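Local coordinates for osmotically inducible lipoprotein OsmE (Pseudomonas aeruginosa PAO1, PDB 4DM5), which is of unknown function but is a membrane lipoprotein with a BamE-like domain, possibly acting at the cell envelope, at residues Cys53-Leu58 against Leu83-Leu88. Numbering follows the deposited sequence.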
ATOM      1  N   CYS A  53      -0.293  -6.615   4.747  1.00 17.68           N
ATOM      2  CA  CYS A  53       0.104  -5.623   3.698  1.00 17.21           C
ATOM      3  C   CYS A  53      -0.681  -5.963   2.414  1.00 17.69           C
ATOM      4  O   CYS A  53      -0.785  -7.103   1.993  1.00 19.38           O
ATOM      5  CB  CYS A  53       1.604  -5.725   3.475  1.00 18.90           C
ATOM      6  SG  CYS A  53       2.229  -4.426   2.381  0.70 17.22           S
ATOM      7  N   ASN A  54      -1.179  -4.920   1.733  1.00 17.00           N
ATOM      8  CA  ASN A  54      -1.794  -5.095   0.421  1.00 16.58           C
ATOM      9  C   ASN A  54      -0.922  -4.507  -0.665  1.00 16.19           C
ATOM     10  O   ASN A  54      -0.408  -3.359  -0.510  1.00 16.53           O
ATOM     11  CB  ASN A  54      -3.091  -4.241   0.349  1.00 18.15           C
ATOM     12  CG  ASN A  54      -4.274  -4.719   1.247  1.00 19.84           C
ATOM     13  OD1 ASN A  54      -4.164  -5.775   1.847  1.00 24.82           O
ATOM     14  ND2 ASN A  54      -5.361  -3.964   1.284  1.00 22.68           N
ATOM     15  N   SER A  55      -0.745  -5.278  -1.724  1.00 18.12           N
ATOM     16  CA  SER A  55       0.162  -4.770  -2.839  1.00 18.31           C
ATOM     17  C   SER A  55      -0.732  -4.383  -3.981  1.00 18.40           C
ATOM     18  O   SER A  55      -1.709  -5.113  -4.335  1.00 20.66           O
ATOM     19  CB  SER A  55       1.103  -5.830  -3.378  1.00 23.05           C
ATOM     20  OG  SER A  55       2.149  -6.120  -2.495  1.00 31.17           O
ATOM     21  N   TYR A  56      -0.366  -3.309  -4.706  1.00 16.85           N
ATOM     22  CA  TYR A  56      -1.117  -2.825  -5.903  1.00 18.74           C
ATOM     23  C   TYR A  56      -0.174  -2.430  -6.986  1.00 18.54           C
ATOM     24  O   TYR A  56       1.080  -2.250  -6.727  1.00 18.16           O
ATOM     25  CB  TYR A  56      -1.921  -1.569  -5.555  1.00 17.67           C
ATOM     26  CG  TYR A  56      -2.808  -1.729  -4.316  1.00 16.98           C
ATOM     27  CD1 TYR A  56      -4.128  -2.113  -4.500  1.00 19.47           C
ATOM     28  CD2 TYR A  56      -2.347  -1.492  -3.057  1.00 15.90           C
ATOM     29  CE1 TYR A  56      -4.985  -2.247  -3.400  1.00 18.98           C
ATOM     30  CE2 TYR A  56      -3.158  -1.615  -1.890  1.00 17.09           C
ATOM     31  CZ  TYR A  56      -4.514  -1.976  -2.105  1.00 19.20           C
ATOM     32  OH  TYR A  56      -5.376  -2.075  -1.063  1.00 20.35           O
ATOM     33  N   ILE A  57      -0.719  -2.364  -8.201  1.00 20.67           N
ATOM     34  CA  ILE A  57       0.042  -1.707  -9.258  1.00 20.29           C
ATOM     35  C   ILE A  57      -0.857  -0.535  -9.665  1.00 21.72           C
ATOM     36  O   ILE A  57      -1.975  -0.711 -10.156  1.00 23.41           O
ATOM     37  CB  ILE A  57       0.234  -2.663 -10.472  1.00 23.64           C
ATOM     38  CG1 ILE A  57       1.070  -3.870 -10.045  1.00 27.55           C
ATOM     39  CG2 ILE A  57       0.796  -1.817 -11.633  1.00 24.74           C
ATOM     40  CD1 ILE A  57       2.523  -3.618  -9.714  1.00 31.41           C
ATOM     41  N   LEU A  58      -0.335   0.673  -9.519  1.00 20.58           N
ATOM     42  CA  LEU A  58      -1.078   1.849 -10.008  1.00 20.12           C
ATOM     43  C   LEU A  58      -0.833   1.961 -11.490  1.00 21.80           C
ATOM     44  O   LEU A  58       0.332   1.665 -11.960  1.00 24.53           O
ATOM     45  CB  LEU A  58      -0.538   3.093  -9.320  1.00 19.43           C
ATOM     46  CG  LEU A  58      -0.542   3.156  -7.780  1.00 21.23           C
ATOM     47  CD1 LEU A  58       0.140   4.428  -7.308  1.00 22.73           C
ATOM     48  CD2 LEU A  58      -1.940   2.930  -7.231  1.00 23.59           C
ATOM     49  N   LEU A  83       6.080   1.142  -3.268  1.00 18.45           N
ATOM     50  CA  LEU A  83       6.851  -0.118  -3.406  1.00 19.29           C
ATOM     51  C   LEU A  83       5.917  -1.280  -3.112  1.00 19.10           C
ATOM     52  O   LEU A  83       4.783  -1.025  -2.653  1.00 18.11           O
ATOM     53  CB  LEU A  83       8.122  -0.092  -2.527  1.00 23.21           C
ATOM     54  CG  LEU A  83       7.939   0.244  -1.077  1.00 25.25           C
ATOM     55  CD1 LEU A  83       9.025  -0.459  -0.278  1.00 27.60           C
ATOM     56  CD2 LEU A  83       7.986   1.743  -0.713  1.00 26.49           C
ATOM     57  N   SER A  84       6.314  -2.479  -3.467  1.00 20.18           N
ATOM     58  CA  SER A  84       5.474  -3.649  -3.193  1.00 20.46           C
ATOM     59  C   SER A  84       5.581  -4.087  -1.776  1.00 20.77           C
ATOM     60  O   SER A  84       6.492  -3.752  -1.100  1.00 19.53           O
ATOM     61  CB  SER A  84       5.951  -4.831  -4.064  1.00 24.10           C
ATOM     62  OG  SER A  84       7.230  -5.255  -3.708  1.00 27.29           O
ATOM     63  N   CYS A  85       4.638  -4.937  -1.361  1.00 19.94           N
ATOM     64  CA  CYS A  85       4.753  -5.488  -0.021  1.00 21.27           C
ATOM     65  C   CYS A  85       6.040  -6.384   0.206  1.00 21.30           C
ATOM     66  O   CYS A  85       6.590  -6.373   1.352  1.00 21.98           O
ATOM     67  CB  CYS A  85       3.527  -6.309   0.352  1.00 19.91           C
ATOM     68  SG  CYS A  85       2.026  -5.312   0.530  0.70 18.85           S
ATOM     69  N   SER A  86       6.495  -7.082  -0.822  1.00 25.31           N
ATOM     70  CA  SER A  86       7.700  -7.875  -0.653  1.00 25.74           C
ATOM     71  C   SER A  86       8.931  -6.991  -0.598  1.00 24.11           C
ATOM     72  O   SER A  86       9.786  -7.268   0.286  1.00 27.00           O
ATOM     73  CB  SER A  86       7.796  -9.038  -1.599  1.00 32.88           C
ATOM     74  OG  SER A  86       8.123  -8.562  -2.865  1.00 37.62           O
ATOM     75  N   GLU A  87       8.904  -5.827  -1.300  1.00 22.07           N
ATOM     76  CA  GLU A  87       9.914  -4.817  -1.057  1.00 23.23           C
ATOM     77  C   GLU A  87       9.921  -4.267   0.359  1.00 24.33           C
ATOM     78  O   GLU A  87      10.960  -3.997   0.935  1.00 25.60           O
ATOM     79  CB  GLU A  87       9.968  -3.752  -2.169  1.00 28.21           C
ATOM     80  CG  GLU A  87      10.170  -4.229  -3.614  1.00 30.81           C
ATOM     81  CD  GLU A  87      10.048  -3.010  -4.558  1.00 39.77           C
ATOM     82  OE1 GLU A  87       8.925  -2.462  -4.925  1.00 30.99           O
ATOM     83  OE2 GLU A  87      11.144  -2.522  -4.927  1.00 45.20           O
ATOM     84  N   LEU A  88       8.730  -4.010   0.866  1.00 21.46           N
ATOM     85  CA  LEU A  88       8.580  -3.550   2.195  1.00 21.63           C
ATOM     86  C   LEU A  88       9.218  -4.587   3.157  1.00 24.80           C
ATOM     87  O   LEU A  88       9.977  -4.198   4.009  1.00 25.53           O
ATOM     88  CB  LEU A  88       7.060  -3.317   2.479  1.00 21.94           C
ATOM     89  CG  LEU A  88       6.806  -2.796   3.891  1.00 22.24           C
ATOM     90  CD1 LEU A  88       7.598  -1.499   4.073  1.00 26.22           C
ATOM     91  CD2 LEU A  88       5.333  -2.413   3.926  1.00 21.59           C
TER
HETATM   92  O   HOH W   1       4.482  -7.783  -2.855  1.00 36.66           O
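C53 and C85 are joined by a disulfide, SG to SG 2.1 Å, that ties strand 52-60 to the first turn of helix 85-94. Its chi3 of -84° turns the two CB-SG bonds about a right angle apart when sighted down the S-S bond. C53 sends SG out anti to its own backbone N (chi1 -173°), whereas in C85 the sulfur swings back beside the backbone N, chi1 -67°. This places the C85 SG against the strand backbone, 3.3 Å from N54 C.

S55, two residues on, points from the same face of the sheet as C53. Its OG reaches past the bridge into the start of the helix, 3.1 Å from C85 SG and 3.0 Å from C85 N. A water makes a further bridge: it lies 2.9 Å from S55 OG and accepts from S86 N, so an N-terminal helix N-H is tied to the strand through solvent. On the far flank L88, one turn along, lays CD2 against C53 SG at 4.0 Å and also leans on Y68 of strand 63-71.

The helix start is fixed by its own residues. E87 N donates to S84 OG (3.0 Å), and S84 N donates to E87 OE1 on the anti side of the carboxylate. N54 and Y56 turn to the opposite face, where both pack on V33 of helix 30-37. What results is a capping box at the head of a C-terminal helix, cross-linked by a disulfide to an inner strand of the four-stranded antiparallel sheet in the alpha+beta fold of the BamE-like domain.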